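Long-range contacts in GDSL-like protein (Roseburia intestinalis L1-82, PDB 6HFZ), which removes acetyl groups from complex beta-mannans as a two-domain esterase, and probably also has acetylxylan esterase activity: residues V248-F253 with D278-D283; G252-T257 with G270-K275. All blocks are in the same frame, centred on the assembly; numbering follows the deposited sequence.

Contact 1: residues V248-F253 with D278-D283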
loop_
_atom_site.group_PDB
_atom_site.type_symbol
_atom_site.label_atom_id
_atom_site.label_comp_id
_atom_site.label_asym_id
_atom_site.label_seq_id
_atom_site.Cartn_x
_atom_site.Cartn_y
_atom_site.Cartn_z
ATOM N N VAL A 248 -7.468 -1.216 25.405
ATOM C CA VAL A 248 -8.759 -1.029 24.793
ATOM C C VAL A 248 -9.874 -1.463 25.750
ATOM O O VAL A 248 -9.763 -2.488 26.410
ATOM C CB VAL A 248 -8.822 -1.811 23.476
ATOM C CG1 VAL A 248 -10.230 -1.839 22.925
ATOM C CG2 VAL A 248 -7.825 -1.220 22.480
ATOM N N VAL A 249 -10.954 -0.676 25.808
ATOM C CA VAL A 249 -12.136 -1.042 26.609
ATOM C C VAL A 249 -13.383 -1.101 25.705
ATOM O O VAL A 249 -13.784 -0.127 25.091
ATOM C CB VAL A 249 -12.331 -0.058 27.774
ATOM C CG1 VAL A 249 -13.525 -0.463 28.629
ATOM C CG2 VAL A 249 -11.065 0.069 28.611
ATOM N N CYS A 250 -14.024 -2.264 25.614
ATOM C CA CYS A 250 -15.234 -2.366 24.813
ATOM C C CYS A 250 -16.492 -2.111 25.650
ATOM O O CYS A 250 -16.564 -2.597 26.762
ATOM C CB CYS A 250 -15.317 -3.739 24.167
ATOM S SG CYS A 250 -13.939 -4.025 23.021
ATOM N N HIS A 251 -17.494 -1.458 25.043
ATOM C CA HIS A 251 -18.828 -1.235 25.596
ATOM C C HIS A 251 -19.852 -1.455 24.488
ATOM O O HIS A 251 -20.558 -0.533 24.074
ATOM C CB HIS A 251 -18.973 0.175 26.188
ATOM C CG HIS A 251 -17.955 0.518 27.226
ATOM N ND1 HIS A 251 -17.977 -0.037 28.500
ATOM C CD2 HIS A 251 -16.907 1.370 27.195
ATOM C CE1 HIS A 251 -17.000 0.470 29.214
ATOM N NE2 HIS A 251 -16.317 1.330 28.429
ATOM N N GLY A 252 -19.910 -2.689 23.973
ATOM C CA GLY A 252 -20.819 -3.047 22.900
ATOM C C GLY A 252 -20.095 -3.604 21.685
ATOM O O GLY A 252 -20.533 -4.584 21.093
ATOM N N PHE A 253 -18.988 -2.969 21.297
ATOM C CA PHE A 253 -18.076 -3.564 20.263
ATOM C C PHE A 253 -17.514 -4.877 20.821
ATOM O O PHE A 253 -17.322 -5.011 22.009
ATOM C CB PHE A 253 -16.956 -2.583 19.892
ATOM C CG PHE A 253 -17.277 -1.677 18.742
ATOM C CD1 PHE A 253 -17.957 -0.484 18.934
ATOM C CD2 PHE A 253 -16.880 -2.010 17.462
ATOM C CE1 PHE A 253 -18.253 0.342 17.864
ATOM C CE2 PHE A 253 -17.142 -1.165 16.392
ATOM C CZ PHE A 253 -17.819 0.018 16.596
ATOM N N ASP A 278 -23.383 1.126 20.726
ATOM C CA ASP A 278 -22.208 0.289 20.943
ATOM C C ASP A 278 -20.952 1.158 20.769
ATOM O O ASP A 278 -20.856 1.882 19.808
ATOM C CB ASP A 278 -22.168 -0.854 19.921
ATOM C CG ASP A 278 -23.178 -1.973 20.164
ATOM O OD1 ASP A 278 -23.791 -1.982 21.272
ATOM O OD2 ASP A 278 -23.326 -2.861 19.266
ATOM N N SER A 279 -19.974 1.024 21.658
ATOM C CA SER A 279 -18.784 1.880 21.629
ATOM C C SER A 279 -17.550 1.090 22.064
ATOM O O SER A 279 -17.620 -0.063 22.584
ATOM C CB SER A 279 -18.951 3.111 22.465
ATOM O OG SER A 279 -19.370 2.776 23.761
ATOM N N ILE A 280 -16.401 1.736 21.867
ATOM C CA ILE A 280 -15.097 1.226 22.212
ATOM C C ILE A 280 -14.184 2.431 22.460
ATOM O O ILE A 280 -14.366 3.455 21.813
ATOM C CB ILE A 280 -14.581 0.319 21.077
ATOM C CG1 ILE A 280 -13.209 -0.283 21.408
ATOM C CG2 ILE A 280 -14.571 1.089 19.758
ATOM C CD1 ILE A 280 -12.697 -1.247 20.314
ATOM N N THR A 281 -13.283 2.309 23.423
ATOM C CA THR A 281 -12.307 3.358 23.755
ATOM C C THR A 281 -10.902 2.747 23.678
ATOM O O THR A 281 -10.660 1.560 24.052
ATOM C CB THR A 281 -12.582 3.998 25.125
ATOM O OG1 THR A 281 -12.469 2.962 26.097
ATOM C CG2 THR A 281 -13.947 4.637 25.209
ATOM N N LEU A 282 -9.987 3.538 23.112
ATOM C CA LEU A 282 -8.612 3.189 22.901
ATOM C C LEU A 282 -7.742 4.357 23.339
ATOM O O LEU A 282 -8.095 5.495 23.073
ATOM C CB LEU A 282 -8.336 2.972 21.405
ATOM C CG LEU A 282 -9.216 1.979 20.665
ATOM C CD1 LEU A 282 -10.407 2.627 20.005
ATOM C CD2 LEU A 282 -8.386 1.209 19.637
ATOM N N ASP A 283 -6.572 4.030 23.891
ATOM C CA ASP A 283 -5.460 4.930 24.081
ATOM C C ASP A 283 -4.518 4.808 22.876
ATOM O O ASP A 283 -4.042 3.723 22.579
ATOM C CB ASP A 283 -4.655 4.558 25.334
ATOM C CG ASP A 283 -5.395 4.752 26.653
ATOM O OD1 ASP A 283 -6.383 5.508 26.668
ATOM O OD2 ASP A 283 -4.964 4.140 27.660
HETATM O O HOH W 1 -22.152 1.919 24.788
#
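V249 and T281 form an antiparallel hydrogen-bonded pair: V249 N donates to T281 O at 2.9 Å, and T281 N returns a bond to V249 O. H251 and S279 repeat the pattern, but less regularly. H251 N reaches S279 O at 2.8 Å, whereas the bond from S279 N to H251 O meets its acceptor 55° out of the carbonyl plane and so does not use a carbonyl lone pair. S279 O also receives a weak bond from F253 N, and water 1 closes the polar end by donating to H251 O and accepting from S279 OG. Between the bonded pairs, I280 CA makes a CA-H...O contact with V249 O.

Apolar contacts lie on the side of C250 and I280. I280 swings CG1 away from the backbone N (chi1 -178°) and continues extended, which brings CD1 to 3.6 Å from V248 CG1, near C250 SG as well. Its other branch, CG2, sits over one face of the F253 ring in a CH-pi contact, 4.1 Å from the ring centroid and offset toward the rim. The edge of that ring meets the D278 backbone, with CE1 3.6 Å from D278 O. V248 CG2 lies alongside L282 CD2.

At G252, phi 122° bends the chain out of the strand, and D278 OD1 packs against G252 CA, while D278 OD2 is hydrogen-bonded to K275 N. On its other side, strand 279-286 pairs with strand 342-352, as the backbone bonds of I280 with V348 and L282 with V346 demonstrate. Strand 249-251 is the outermost strand, and 279-286 its inner neighbour, in a five-stranded antiparallel sheet of the beta-sandwich-like second domain.

Contact 2: residues G252-T257 with G270-K275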
loop_
_atom_site.group_PDB
_atom_site.type_symbol
_atom_site.label_atom_id
_atom_site.label_comp_id
_atom_site.label_asym_id
_atom_site.label_seq_id
_atom_site.Cartn_x
_atom_site.Cartn_y
_atom_site.Cartn_z
ATOM N N GLY A 252 -19.910 -2.689 23.973
ATOM C CA GLY A 252 -20.819 -3.047 22.900
ATOM C C GLY A 252 -20.095 -3.604 21.685
ATOM O O GLY A 252 -20.533 -4.584 21.093
ATOM N N PHE A 253 -18.988 -2.969 21.297
ATOM C CA PHE A 253 -18.076 -3.564 20.263
ATOM C C PHE A 253 -17.514 -4.877 20.821
ATOM O O PHE A 253 -17.322 -5.011 22.009
ATOM C CB PHE A 253 -16.956 -2.583 19.892
ATOM C CG PHE A 253 -17.277 -1.677 18.742
ATOM C CD1 PHE A 253 -17.957 -0.484 18.934
ATOM C CD2 PHE A 253 -16.880 -2.010 17.462
ATOM C CE1 PHE A 253 -18.253 0.342 17.864
ATOM C CE2 PHE A 253 -17.142 -1.165 16.392
ATOM C CZ PHE A 253 -17.819 0.018 16.596
ATOM N N VAL A 254 -17.329 -5.868 19.954
ATOM C CA VAL A 254 -16.820 -7.178 20.368
ATOM C C VAL A 254 -15.636 -7.554 19.461
ATOM O O VAL A 254 -15.717 -7.436 18.229
ATOM C CB VAL A 254 -17.944 -8.233 20.324
ATOM C CG1 VAL A 254 -18.781 -8.148 19.063
ATOM C CG2 VAL A 254 -17.416 -9.644 20.480
ATOM N N ALA A 255 -14.561 -8.047 20.068
ATOM C CA ALA A 255 -13.400 -8.463 19.305
ATOM C C ALA A 255 -13.755 -9.610 18.350
ATOM O O ALA A 255 -14.493 -10.543 18.739
ATOM C CB ALA A 255 -12.324 -8.885 20.255
ATOM N N ASP A 256 -13.186 -9.572 17.132
ATOM C CA ASP A 256 -13.280 -10.634 16.150
ATOM C C ASP A 256 -12.003 -11.466 16.319
ATOM O O ASP A 256 -10.940 -11.001 15.995
ATOM C CB ASP A 256 -13.445 -10.077 14.730
ATOM C CG ASP A 256 -13.218 -11.088 13.615
ATOM O OD1 ASP A 256 -13.350 -12.330 13.885
ATOM O OD2 ASP A 256 -12.938 -10.657 12.489
ATOM N N THR A 257 -12.120 -12.692 16.851
ATOM C CA THR A 257 -10.960 -13.503 17.141
ATOM C C THR A 257 -10.718 -14.556 16.041
ATOM O O THR A 257 -9.859 -15.431 16.214
ATOM C CB THR A 257 -11.097 -14.173 18.517
ATOM O OG1 THR A 257 -12.252 -15.002 18.486
ATOM C CG2 THR A 257 -11.262 -13.182 19.644
ATOM N N GLY A 270 -9.988 -7.011 14.295
ATOM C CA GLY A 270 -10.649 -5.843 14.794
ATOM C C GLY A 270 -11.853 -6.194 15.644
ATOM O O GLY A 270 -11.840 -7.143 16.424
ATOM N N TRP A 271 -12.902 -5.381 15.521
ATOM C CA TRP A 271 -14.032 -5.456 16.404
ATOM C C TRP A 271 -15.288 -5.198 15.577
ATOM O O TRP A 271 -15.268 -4.415 14.618
ATOM C CB TRP A 271 -13.961 -4.419 17.533
ATOM C CG TRP A 271 -12.755 -4.357 18.393
ATOM C CD1 TRP A 271 -12.568 -4.963 19.603
ATOM C CD2 TRP A 271 -11.562 -3.605 18.117
ATOM N NE1 TRP A 271 -11.362 -4.606 20.116
ATOM C CE2 TRP A 271 -10.706 -3.793 19.220
ATOM C CE3 TRP A 271 -11.144 -2.791 17.050
ATOM C CZ2 TRP A 271 -9.460 -3.190 19.304
ATOM C CZ3 TRP A 271 -9.904 -2.206 17.135
ATOM C CH2 TRP A 271 -9.082 -2.385 18.250
ATOM N N THR A 272 -16.418 -5.792 15.985
ATOM C CA THR A 272 -17.673 -5.595 15.289
ATOM C C THR A 272 -18.727 -5.042 16.251
ATOM O O THR A 272 -18.583 -5.252 17.430
ATOM C CB THR A 272 -18.219 -6.874 14.657
ATOM O OG1 THR A 272 -18.366 -7.849 15.682
ATOM C CG2 THR A 272 -17.289 -7.378 13.574
ATOM N N ALA A 273 -19.757 -4.401 15.677
ATOM C CA ALA A 273 -20.929 -3.870 16.437
ATOM C C ALA A 273 -22.182 -3.815 15.549
ATOM O O ALA A 273 -22.103 -3.429 14.389
ATOM C CB ALA A 273 -20.585 -2.502 16.988
ATOM N N SER A 274 -23.362 -4.099 16.138
ATOM C CA SER A 274 -24.618 -4.114 15.402
ATOM C C SER A 274 -25.667 -3.126 15.948
ATOM O O SER A 274 -26.681 -2.923 15.270
ATOM C CB SER A 274 -25.234 -5.511 15.410
ATOM O OG SER A 274 -24.338 -6.462 14.833
ATOM N N LYS A 275 -25.478 -2.620 17.167
ATOM C CA LYS A 275 -26.536 -1.839 17.856
ATOM C C LYS A 275 -26.139 -0.388 18.124
ATOM O O LYS A 275 -25.036 -0.099 18.558
ATOM C CB LYS A 275 -26.886 -2.509 19.169
ATOM C CG LYS A 275 -27.535 -3.860 18.957
ATOM C CD LYS A 275 -27.939 -4.483 20.240
ATOM C CE LYS A 275 -28.488 -5.887 20.037
ATOM N NZ LYS A 275 -28.745 -6.523 21.347
HETATM O O HOH W 2 -16.710 -9.630 15.970
#
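G270 O accepts two hydrogen bonds: D256 N donates to it at 2.9 Å and almost linearly, at an N-H...O angle of 175°, and N243 ND2 is a second donor to the same carbonyl. V254 O takes a bond from T272 N at 2.9 Å, and W271 CA approaches this oxygen at 3.2 Å in a CA-H...O contact. The return bond of this antiparallel pair, V254 N to T272 O, is 2.9 Å long.

These bonds make strand 254-255 a short antiparallel partner of strand 271-273, whose other side pairs with strand 361-370 through the backbone bonds of W271 with L363 and A273 with F361.

A273 CB stands over the centre of the F253 ring, 3.5 Å from the centroid and 2° off its normal, while W271 CB approaches the ring edge, 3.8 Å from F253 CD2. The W271 indole brings CD1 obliquely to A255 CA, 3.6 Å away. V254 tucks CG1 between its backbone N and carbonyl carbon (chi1 45°), against T272 O (3.3 Å from CG1) and T272 OG1. The carboxylate of D256 is held from outside the pair: OD2 by Y362 OH and OD1 by S258 OG.

Overall arrangement
Contacts 1 and 2 share G252 and F253, where the chain leaves strand 249-251 for strand 254-255, and their centres lie 9 Å apart. The two strand pairs belong to different sheets, and side chains bridge them: W271 CE2 of contact 2 lies 3.4 Å from I280 CD1 of contact 1, and W271 CD1 is 3.8 Å from C250 SG. Both contacts are peripheral, their centres about 28 Å (contact 1) and 25 Å (contact 2) from the chain centre. A HEPES molecule, probably from the crystallisation liquor, is bound by T257 N and comes about 3 Å from the D256 side chain. The probable S41-H193-D190 triad belongs to the other, SGNH-hydrolase domain.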